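Side-chain contacts in L544 (Acanthamoeba polyphaga mimivirus, PDB 4AMQ), which is a nucleotidyl transferase found in the virion, and probably uses divalent metal ions to transfer nucleotides: residues A[80-83]-A[84-88]; A[177-180]-A[181-185]; A[246-249]-A[250-253]; A[319-322]-A[323-327]. All coordinates share one frame; numbering follows the deposited sequence.

Overall arrangement
The four contacts are local, in series along the chain. Contacts 1 and 2 belong to the nucleotidyltransferase part and contacts 3 and 4 to the helical part. Contact 1 opens helix 82-93 and contact 2 is a beta hairpin; their centres are 22 Å apart and their nearest atoms about 9 Å. Contact 3 lies 40 Å from each, centre to centre, and its Phe249 side chain is about 10 Å from one of the manganese ions, which are held by Asp66 and Asp68, one with Asp213 as well. In contact 1, the Ile86 side chain is about 13 Å from the magnesium ion. Contacts 3 and 4 are about 17 Å apart at their nearest atoms.

Contact 1 (A[80-83]-A[84-88]); sequences TNIY and QRIVD
Tyr83 and Val87 sit one turn apart at the start of helix 82-93, where Val87 N donates to Tyr83 O (3.0 Å) and Ile86 N to Ile82 O, while the bond from Arg85 N back to Asn81 O is weak. The same spacing brings the side chains of Tyr83 and Val87 together. CG of Tyr83 stands anti to its backbone N (chi1 170°), which leans the ring outward and towards the following turn, and Val87 offers the methyl that lies beside its own backbone N. That methyl, CG2, rests over one face of the ring in a CH-pi contact, 4.0 Å from the centroid and displaced towards the phenol end, with CZ its nearest ring atom at 3.7 Å. It also lies 3.5 Å from Tyr83 O, so it fills the angle between ring and carbonyl. On the neighbouring strip of the helix, Ile86 CG1 tucks close against Ile82 O at 3.1 Å, and the two isoleucines meet more loosely through their CG1 atoms (4.4 Å). Towards solvent, the Gln84 chain bends at chi2 (59°) and carries NE2 to Asp88 OD1, a weak bond of 2.8 Å. The Tyr83 hydroxyl is hydrogen-bonded to Val172 O of helix 169-174, and its ring meets that of Phe187 at about 45°. Arg85 NE reaches Val44 O. The i to i+4 spacing is that of an alpha helix; buried Ile82 and Ile86 set against exposed Gln84 make its first turns amphipathic, packed on helices 169-174 and 187-192 of the nucleotidyltransferase domain.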
loop_
_atom_site.group_PDB
_atom_site.type_symbol
_atom_site.label_atom_id
_atom_site.label_comp_id
_atom_site.label_asym_id
_atom_site.label_seq_id
_atom_site.Cartn_x
_atom_site.Cartn_y
_atom_site.Cartn_z
ATOM N N THR A 80 -27.998 -0.632 -6.717
ATOM C CA THR A 80 -28.669 -1.408 -7.753
ATOM C C THR A 80 -27.914 -1.492 -9.079
ATOM O O THR A 80 -28.267 -2.297 -9.941
ATOM C CB THR A 80 -30.089 -0.868 -8.024
ATOM O OG1 THR A 80 -30.006 0.465 -8.546
ATOM C CG2 THR A 80 -30.909 -0.854 -6.742
ATOM N N ASN A 81 -26.885 -0.668 -9.248
ATOM C CA ASN A 81 -26.175 -0.623 -10.524
ATOM C C ASN A 81 -24.656 -0.487 -10.417
ATOM O O ASN A 81 -23.969 -0.403 -11.435
ATOM C CB ASN A 81 -26.728 0.509 -11.393
ATOM C CG ASN A 81 -26.593 1.863 -10.732
ATOM O OD1 ASN A 81 -25.988 1.986 -9.666
ATOM N ND2 ASN A 81 -27.153 2.891 -11.361
ATOM N N ILE A 82 -24.131 -0.459 -9.196
ATOM C CA ILE A 82 -22.694 -0.279 -9.005
ATOM C C ILE A 82 -21.915 -1.515 -9.453
ATOM O O ILE A 82 -20.794 -1.407 -9.947
ATOM C CB ILE A 82 -22.337 0.062 -7.541
ATOM C CG1 ILE A 82 -20.862 0.452 -7.424
ATOM C CG2 ILE A 82 -22.647 -1.109 -6.628
ATOM C CD1 ILE A 82 -20.471 1.660 -8.249
ATOM N N TYR A 83 -22.517 -2.686 -9.282
ATOM C CA TYR A 83 -21.871 -3.933 -9.668
ATOM C C TYR A 83 -21.602 -3.966 -11.165
ATOM O O TYR A 83 -20.483 -4.243 -11.596
ATOM C CB TYR A 83 -22.721 -5.135 -9.253
ATOM C CG TYR A 83 -22.243 -6.446 -9.832
ATOM C CD1 TYR A 83 -21.016 -6.981 -9.467
ATOM C CD2 TYR A 83 -23.021 -7.149 -10.741
ATOM C CE1 TYR A 83 -20.573 -8.180 -9.994
ATOM C CE2 TYR A 83 -22.587 -8.351 -11.274
ATOM C CZ TYR A 83 -21.362 -8.861 -10.896
ATOM O OH TYR A 83 -20.924 -10.055 -11.423
ATOM N N GLN A 84 -22.629 -3.666 -11.953
ATOM C CA GLN A 84 -22.515 -3.715 -13.405
ATOM C C GLN A 84 -21.499 -2.702 -13.937
ATOM O O GLN A 84 -20.851 -2.945 -14.957
ATOM C CB GLN A 84 -23.882 -3.509 -14.065
ATOM C CG GLN A 84 -23.852 -3.552 -15.587
ATOM C CD GLN A 84 -23.327 -4.869 -16.127
ATOM O OE1 GLN A 84 -23.595 -5.936 -15.568
ATOM N NE2 GLN A 84 -22.570 -4.801 -17.217
ATOM N N ARG A 85 -21.357 -1.576 -13.246
ATOM C CA ARG A 85 -20.360 -0.575 -13.624
ATOM C C ARG A 85 -18.936 -1.056 -13.335
ATOM O O ARG A 85 -17.996 -0.691 -14.037
ATOM C CB ARG A 85 -20.628 0.757 -12.917
ATOM C CG ARG A 85 -19.523 1.797 -13.076
ATOM C CD ARG A 85 -19.234 2.129 -14.541
ATOM N NE ARG A 85 -18.217 3.170 -14.665
ATOM C CZ ARG A 85 -17.545 3.437 -15.781
ATOM N NH1 ARG A 85 -17.777 2.733 -16.880
ATOM N NH2 ARG A 85 -16.637 4.405 -15.797
ATOM N N ILE A 86 -18.783 -1.872 -12.297
ATOM C CA ILE A 86 -17.486 -2.448 -11.968
ATOM C C ILE A 86 -17.137 -3.522 -12.992
ATOM O O ILE A 86 -15.982 -3.659 -13.396
ATOM C CB ILE A 86 -17.463 -3.043 -10.545
ATOM C CG1 ILE A 86 -17.824 -1.969 -9.517
ATOM C CG2 ILE A 86 -16.097 -3.628 -10.230
ATOM C CD1 ILE A 86 -16.996 -0.705 -9.641
ATOM N N VAL A 87 -18.148 -4.274 -13.412
ATOM C CA VAL A 87 -17.976 -5.266 -14.462
ATOM C C VAL A 87 -17.529 -4.588 -15.752
ATOM O O VAL A 87 -16.630 -5.073 -16.436
ATOM C CB VAL A 87 -19.270 -6.065 -14.702
ATOM C CG1 VAL A 87 -19.196 -6.832 -16.014
ATOM C CG2 VAL A 87 -19.523 -7.010 -13.538
ATOM N N ASP A 88 -18.153 -3.459 -16.074
ATOM C CA ASP A 88 -17.780 -2.696 -17.260
ATOM C C ASP A 88 -16.326 -2.237 -17.178
ATOM O O ASP A 88 -15.575 -2.355 -18.143
ATOM C CB ASP A 88 -18.711 -1.496 -17.447
ATOM C CG ASP A 88 -20.137 -1.909 -17.768
ATOM O OD1 ASP A 88 -20.432 -3.122 -17.714
ATOM O OD2 ASP A 88 -20.968 -1.021 -18.062
#

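Contact 2 (A[177-180]-A[181-185]); sequences KILR and GGIEV
Leu179 overlaps Val185 across the hairpin, its CD2 lying 3.8 Å from Val185 CB; the two side chains meet at a slant. Nearer the turn, the CB atoms of Leu179 and Ile183 approach to 4.1 Å. Val185 has CG1 between its backbone N and carbonyl carbon (chi1 78°), a cramped setting that presses this methyl onto Lys177, 3.2 Å from its O and 3.5 Å from its CB. Lys177 and Val185 form an antiparallel hydrogen-bonded pair, with Lys177 N to Val185 O at 2.8 Å and a return bond from Val185 N; Ile178 and Glu184 follow as a non-hydrogen-bonded pair on the other face of the ribbon. The hairpin closes through a type II turn with a G1 beta bulge: Gly182 and Ile183 both face Leu179, whose N donates to Ile183 O (2.7 Å, almost straight at 172°) and whose O accepts from Gly182 N. Positive phi favours glycine at Gly181, and at Gly182 the backbone angles call for it, since a CB there would jam against the preceding carbonyl O. Ile183 CG1 rests 3.6 Å from Arg180 O, and that carbonyl also accepts a bond from Arg111 NH2. The Lys177 chain runs extended to chi4, where it turns NZ to a salt bridge with Glu171, while Trp167 of strand 164-167 packs against both Lys177 and Val185.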
loop_
_atom_site.group_PDB
_atom_site.type_symbol
_atom_site.label_atom_id
_atom_site.label_comp_id
_atom_site.label_asym_id
_atom_site.label_seq_id
_atom_site.Cartn_x
_atom_site.Cartn_y
_atom_site.Cartn_z
ATOM N N LYS A 177 -17.685 -15.496 -4.342
ATOM C CA LYS A 177 -16.374 -15.709 -3.737
ATOM C C LYS A 177 -16.448 -16.821 -2.691
ATOM O O LYS A 177 -17.405 -16.892 -1.922
ATOM C CB LYS A 177 -15.880 -14.409 -3.094
ATOM C CG LYS A 177 -14.516 -14.489 -2.415
ATOM C CD LYS A 177 -14.153 -13.149 -1.777
ATOM C CE LYS A 177 -12.805 -13.195 -1.071
ATOM N NZ LYS A 177 -11.669 -13.411 -2.014
ATOM N N ILE A 178 -15.445 -17.693 -2.673
ATOM C CA ILE A 178 -15.368 -18.737 -1.658
ATOM C C ILE A 178 -14.411 -18.315 -0.549
ATOM O O ILE A 178 -13.256 -17.981 -0.810
ATOM C CB ILE A 178 -14.877 -20.082 -2.235
ATOM C CG1 ILE A 178 -15.581 -20.407 -3.554
ATOM C CG2 ILE A 178 -15.089 -21.201 -1.222
ATOM C CD1 ILE A 178 -16.973 -20.970 -3.389
ATOM N N LEU A 179 -14.894 -18.333 0.687
ATOM C CA LEU A 179 -14.074 -17.971 1.837
ATOM C C LEU A 179 -13.428 -19.203 2.459
ATOM O O LEU A 179 -13.741 -20.335 2.091
ATOM C CB LEU A 179 -14.913 -17.246 2.894
ATOM C CG LEU A 179 -15.358 -15.802 2.637
ATOM C CD1 LEU A 179 -14.938 -15.309 1.258
ATOM C CD2 LEU A 179 -16.862 -15.664 2.830
ATOM N N ARG A 180 -12.518 -18.973 3.403
ATOM C CA ARG A 180 -11.890 -20.057 4.147
ATOM C C ARG A 180 -12.953 -21.006 4.690
ATOM O O ARG A 180 -14.044 -20.576 5.076
ATOM C CB ARG A 180 -11.059 -19.501 5.307
ATOM C CG ARG A 180 -9.812 -18.726 4.892
ATOM C CD ARG A 180 -8.673 -19.657 4.493
ATOM N NE ARG A 180 -7.462 -18.923 4.131
ATOM C CZ ARG A 180 -6.502 -18.605 4.994
ATOM N NH1 ARG A 180 -6.617 -18.948 6.268
ATOM N NH2 ARG A 180 -5.429 -17.938 4.590
ATOM N N GLY A 181 -12.633 -22.297 4.716
ATOM C CA GLY A 181 -13.546 -23.296 5.242
ATOM C C GLY A 181 -14.607 -23.716 4.244
ATOM O O GLY A 181 -15.389 -24.629 4.505
ATOM N N GLY A 182 -14.639 -23.043 3.098
ATOM C CA GLY A 182 -15.584 -23.375 2.047
ATOM C C GLY A 182 -16.867 -22.564 2.080
ATOM O O GLY A 182 -17.828 -22.885 1.379
ATOM N N ILE A 183 -16.885 -21.509 2.891
ATOM C CA ILE A 183 -18.059 -20.645 2.995
ATOM C C ILE A 183 -18.272 -19.841 1.714
ATOM O O ILE A 183 -17.348 -19.209 1.207
ATOM C CB ILE A 183 -17.950 -19.679 4.192
ATOM C CG1 ILE A 183 -17.629 -20.451 5.475
ATOM C CG2 ILE A 183 -19.233 -18.871 4.350
ATOM C CD1 ILE A 183 -18.595 -21.578 5.773
ATOM N N GLU A 184 -19.495 -19.868 1.198
ATOM C CA GLU A 184 -19.827 -19.180 -0.046
ATOM C C GLU A 184 -20.356 -17.770 0.216
ATOM O O GLU A 184 -21.067 -17.539 1.194
ATOM C CB GLU A 184 -20.861 -19.989 -0.836
ATOM C CG GLU A 184 -22.097 -20.395 -0.025
ATOM C CD GLU A 184 -21.886 -21.664 0.791
ATOM O OE1 GLU A 184 -22.058 -22.766 0.227
ATOM O OE2 GLU A 184 -21.556 -21.565 1.993
ATOM N N VAL A 185 -20.010 -16.831 -0.657
ATOM C CA VAL A 185 -20.485 -15.457 -0.519
ATOM C C VAL A 185 -20.685 -14.820 -1.889
ATOM O O VAL A 185 -19.954 -15.120 -2.833
ATOM C CB VAL A 185 -19.510 -14.604 0.308
ATOM C CG1 VAL A 185 -18.320 -14.185 -0.543
ATOM C CG2 VAL A 185 -20.220 -13.384 0.870
#

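Contact 3 (A[246-249]-A[250-253])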
loop_
_atom_site.group_PDB
_atom_site.type_symbol
_atom_site.label_atom_id
_atom_site.label_comp_id
_atom_site.label_asym_id
_atom_site.label_seq_id
_atom_site.Cartn_x
_atom_site.Cartn_y
_atom_site.Cartn_z
ATOM N N PHE A 246 10.353 6.763 10.118
ATOM C CA PHE A 246 8.900 6.718 10.178
ATOM C C PHE A 246 8.350 7.410 11.425
ATOM O O PHE A 246 7.180 7.790 11.470
ATOM C CB PHE A 246 8.406 5.274 10.064
ATOM C CG PHE A 246 8.689 4.652 8.723
ATOM C CD1 PHE A 246 7.849 4.889 7.645
ATOM C CD2 PHE A 246 9.803 3.851 8.534
ATOM C CE1 PHE A 246 8.110 4.329 6.406
ATOM C CE2 PHE A 246 10.069 3.289 7.297
ATOM C CZ PHE A 246 9.220 3.527 6.233
ATOM N N MET A 247 9.206 7.591 12.426
ATOM C CA MET A 247 8.823 8.308 13.636
ATOM C C MET A 247 8.800 9.816 13.400
ATOM O O MET A 247 8.324 10.574 14.242
ATOM C CB MET A 247 9.763 7.953 14.789
ATOM C CG MET A 247 9.691 6.487 15.199
ATOM S SD MET A 247 11.153 5.909 16.087
ATOM C CE MET A 247 10.999 6.812 17.628
ATOM N N LEU A 248 9.318 10.248 12.252
ATOM C CA LEU A 248 9.231 11.650 11.859
ATOM C C LEU A 248 7.809 12.006 11.434
ATOM O O LEU A 248 7.404 13.164 11.518
ATOM C CB LEU A 248 10.195 11.957 10.709
ATOM C CG LEU A 248 11.700 11.910 10.980
ATOM C CD1 LEU A 248 12.465 12.129 9.685
ATOM C CD2 LEU A 248 12.107 12.941 12.022
ATOM N N PHE A 249 7.063 11.006 10.968
ATOM C CA PHE A 249 5.696 11.210 10.494
ATOM C C PHE A 249 4.748 11.678 11.605
ATOM O O PHE A 249 3.940 12.580 11.389
ATOM C CB PHE A 249 5.154 9.942 9.819
ATOM C CG PHE A 249 5.770 9.653 8.475
ATOM C CD1 PHE A 249 7.120 9.361 8.360
ATOM C CD2 PHE A 249 4.997 9.681 7.323
ATOM C CE1 PHE A 249 7.685 9.097 7.118
ATOM C CE2 PHE A 249 5.557 9.420 6.084
ATOM C CZ PHE A 249 6.902 9.125 5.982
ATOM N N PRO A 250 4.830 11.060 12.794
ATOM C CA PRO A 250 4.053 11.615 13.912
ATOM C C PRO A 250 4.491 13.044 14.236
ATOM O O PRO A 250 3.651 13.890 14.543
ATOM C CB PRO A 250 4.396 10.681 15.076
ATOM C CG PRO A 250 4.763 9.389 14.422
ATOM C CD PRO A 250 5.455 9.772 13.141
ATOM N N LEU A 251 5.791 13.312 14.152
ATOM C CA LEU A 251 6.304 14.651 14.420
ATOM C C LEU A 251 5.762 15.663 13.417
ATOM O O LEU A 251 5.408 16.780 13.784
ATOM C CB LEU A 251 7.834 14.667 14.409
ATOM C CG LEU A 251 8.549 13.790 15.438
ATOM C CD1 LEU A 251 10.050 14.030 15.383
ATOM C CD2 LEU A 251 8.014 14.052 16.838
ATOM N N ARG A 252 5.697 15.269 12.148
ATOM C CA ARG A 252 5.182 16.158 11.113
ATOM C C ARG A 252 3.721 16.504 11.387
ATOM O O ARG A 252 3.290 17.634 11.166
ATOM C CB ARG A 252 5.345 15.545 9.718
ATOM C CG ARG A 252 4.824 16.438 8.593
ATOM C CD ARG A 252 5.191 15.898 7.217
ATOM N NE ARG A 252 4.651 14.561 6.984
ATOM C CZ ARG A 252 4.826 13.868 5.863
ATOM N NH1 ARG A 252 5.530 14.381 4.860
ATOM N NH2 ARG A 252 4.295 12.659 5.745
ATOM N N PHE A 253 2.962 15.529 11.874
ATOM C CA PHE A 253 1.580 15.780 12.247
ATOM C C PHE A 253 1.520 16.744 13.429
ATOM O O PHE A 253 0.720 17.679 13.437
ATOM C CB PHE A 253 0.854 14.477 12.587
ATOM C CG PHE A 253 -0.590 14.671 12.964
ATOM C CD1 PHE A 253 -1.573 14.721 11.988
ATOM C CD2 PHE A 253 -0.962 14.815 14.294
ATOM C CE1 PHE A 253 -2.905 14.907 12.331
ATOM C CE2 PHE A 253 -2.288 14.998 14.643
ATOM C CZ PHE A 253 -3.262 15.043 13.659
HETATM O O HOH W 1 2.831 12.987 8.915
#
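Phe249 and Arg252 lie side by side and point the same way, with Arg252 NH2 3.4 Å from Phe249 CD2 and nearly as close to CE2. The ring and guanidinium planes are steeply inclined, 75° apart, so the planes are far from parallel. Arg252 starts out extended and bends at chi3 (60°), which swings the guanidinium back beside the ring. A water molecule bridges the two residues: it donates to Phe249 O (2.7 Å) and accepts from Arg252 NE (3.1 Å), lying at the guanidinium edge and in its plane. Phe249 O is thus gripped twice, since the helical bond from Phe253 N also ends there. Next along the helix, Pro250 brings no N-H to the first turn; its CD lies 3.1 Å from Phe246 O and about as near Met247 O. Leu251 sets CG over Met247 O at 3.4 Å, and its CD1 meets Leu248 CD2 at 4.1 Å. Further out, Arg252 NH1 forms salt bridges with Glu266 and Glu270 of helix 259-272, carboxylates that probably hold the guanidinium in place and offset the nearby Arg59. Helix 248-254 lies among longer helices of the helical domain: Leu248, Phe249 and Arg252 pack on Ile269 of helix 259-272, Phe249 also touches Lys277 of helix 274-292, and Leu251 rests on Phe364 and Tyr367 of helix 334-368.

Contact 4 (A[319-322]-A[323-327]); sequences MNII and DKIQE
Buried Ile321 and Ile325 on the inner side, with exposed Lys324 at its border, make an i to i+3 and i+4 contact along an amphipathic helix, 319-331, at the periphery of the helical domain. Ile325 runs CG1 beside its backbone N and onward in extended form (chi2 165°), so that CG1 lies 3.5 Å from Ile321 O and CD1 only loosely meets Ile321 CG2 (4.4 Å). Lys324 leans back over the preceding turn: its CG sits 3.3 Å from Asn320 O, and after a bend at chi3 (-65°) its CE reaches Ile321 CD1 at 4.0 Å. Its NZ then bonds to Gln347 OE1 on helix 334-368. Against that helix pack Ile321 and Ile325, on Leu348 and Leu344 respectively; Ile322 and Ile325 share Ile308 of helix 297-311, which makes this helix one side of a three-helix cluster. On the solvent side, the Asp323 side chain folds back towards the first turn, CG 3.6 Å from Met319 O, a carbonyl that accepts from the backbone N of Asp323. Ile322 O receives two N-H groups, Gln326 N at 3.0 Å and, through a weak bond bent to 121° at the hydrogen, Ile325 N at 3.1 Å.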
loop_
_atom_site.group_PDB
_atom_site.type_symbol
_atom_site.label_atom_id
_atom_site.label_comp_id
_atom_site.label_asym_id
_atom_site.label_seq_id
_atom_site.Cartn_x
_atom_site.Cartn_y
_atom_site.Cartn_z
ATOM N N MET A 319 25.619 -3.041 -1.193
ATOM C CA MET A 319 25.567 -3.259 -2.637
ATOM C C MET A 319 25.810 -4.710 -3.054
ATOM O O MET A 319 25.677 -5.049 -4.227
ATOM C CB MET A 319 26.533 -2.318 -3.362
ATOM C CG MET A 319 26.111 -0.858 -3.317
ATOM S SD MET A 319 24.495 -0.596 -4.078
ATOM C CE MET A 319 24.876 -0.927 -5.797
ATOM N N ASN A 320 26.161 -5.564 -2.096
ATOM C CA ASN A 320 26.269 -6.996 -2.365
ATOM C C ASN A 320 24.912 -7.593 -2.711
ATOM O O ASN A 320 24.822 -8.533 -3.501
ATOM C CB ASN A 320 26.868 -7.742 -1.172
ATOM C CG ASN A 320 28.322 -7.393 -0.935
ATOM O OD1 ASN A 320 29.008 -6.895 -1.830
ATOM N ND2 ASN A 320 28.803 -7.656 0.275
ATOM N N ILE A 321 23.860 -7.049 -2.105
ATOM C CA ILE A 321 22.496 -7.461 -2.414
ATOM C C ILE A 321 22.212 -7.223 -3.893
ATOM O O ILE A 321 21.595 -8.052 -4.563
ATOM C CB ILE A 321 21.457 -6.683 -1.577
ATOM C CG1 ILE A 321 21.719 -6.860 -0.078
ATOM C CG2 ILE A 321 20.041 -7.118 -1.938
ATOM C CD1 ILE A 321 21.699 -8.305 0.391
ATOM N N ILE A 322 22.675 -6.081 -4.394
ATOM C CA ILE A 322 22.504 -5.716 -5.796
ATOM C C ILE A 322 23.233 -6.689 -6.725
ATOM O O ILE A 322 22.679 -7.124 -7.742
ATOM C CB ILE A 322 22.994 -4.276 -6.063
ATOM C CG1 ILE A 322 22.269 -3.286 -5.143
ATOM C CG2 ILE A 322 22.828 -3.912 -7.537
ATOM C CD1 ILE A 322 20.755 -3.342 -5.245
ATOM N N ASP A 323 24.473 -7.029 -6.379
ATOM C CA ASP A 323 25.244 -7.992 -7.162
ATOM C C ASP A 323 24.550 -9.356 -7.204
ATOM O O ASP A 323 24.526 -10.018 -8.240
ATOM C CB ASP A 323 26.663 -8.141 -6.606
ATOM C CG ASP A 323 27.470 -6.859 -6.711
ATOM O OD1 ASP A 323 27.080 -5.974 -7.505
ATOM O OD2 ASP A 323 28.497 -6.736 -6.007
ATOM N N LYS A 324 23.988 -9.775 -6.071
ATOM C CA LYS A 324 23.230 -11.021 -6.005
ATOM C C LYS A 324 22.005 -10.991 -6.923
ATOM O O LYS A 324 21.618 -12.011 -7.491
ATOM C CB LYS A 324 22.794 -11.315 -4.567
ATOM C CG LYS A 324 23.923 -11.735 -3.644
ATOM C CD LYS A 324 23.406 -12.528 -2.439
ATOM C CE LYS A 324 22.515 -11.702 -1.530
ATOM N NZ LYS A 324 21.934 -12.520 -0.419
ATOM N N ILE A 325 21.399 -9.817 -7.067
ATOM C CA ILE A 325 20.234 -9.668 -7.934
ATOM C C ILE A 325 20.637 -9.781 -9.402
ATOM O O ILE A 325 19.908 -10.361 -10.206
ATOM C CB ILE A 325 19.488 -8.340 -7.653
ATOM C CG1 ILE A 325 18.603 -8.487 -6.413
ATOM C CG2 ILE A 325 18.636 -7.928 -8.832
ATOM C CD1 ILE A 325 18.117 -7.169 -5.842
ATOM N N GLN A 326 21.805 -9.243 -9.744
ATOM C CA GLN A 326 22.310 -9.337 -11.107
ATOM C C GLN A 326 22.632 -10.784 -11.477
ATOM O O GLN A 326 22.324 -11.223 -12.579
ATOM C CB GLN A 326 23.538 -8.444 -11.289
ATOM C CG GLN A 326 24.039 -8.364 -12.721
ATOM C CD GLN A 326 23.001 -7.801 -13.679
ATOM O OE1 GLN A 326 22.491 -6.696 -13.485
ATOM N NE2 GLN A 326 22.678 -8.566 -14.717
ATOM N N GLU A 327 23.239 -11.527 -10.554
ATOM C CA GLU A 327 23.564 -12.929 -10.809
ATOM C C GLU A 327 22.320 -13.797 -10.977
ATOM O O GLU A 327 22.361 -14.813 -11.668
ATOM C CB GLU A 327 24.465 -13.492 -9.709
ATOM C CG GLU A 327 25.798 -12.763 -9.572
ATOM C CD GLU A 327 26.637 -12.838 -10.831
ATOM O OE1 GLU A 327 26.579 -13.872 -11.531
ATOM O OE2 GLU A 327 27.348 -11.856 -11.124
#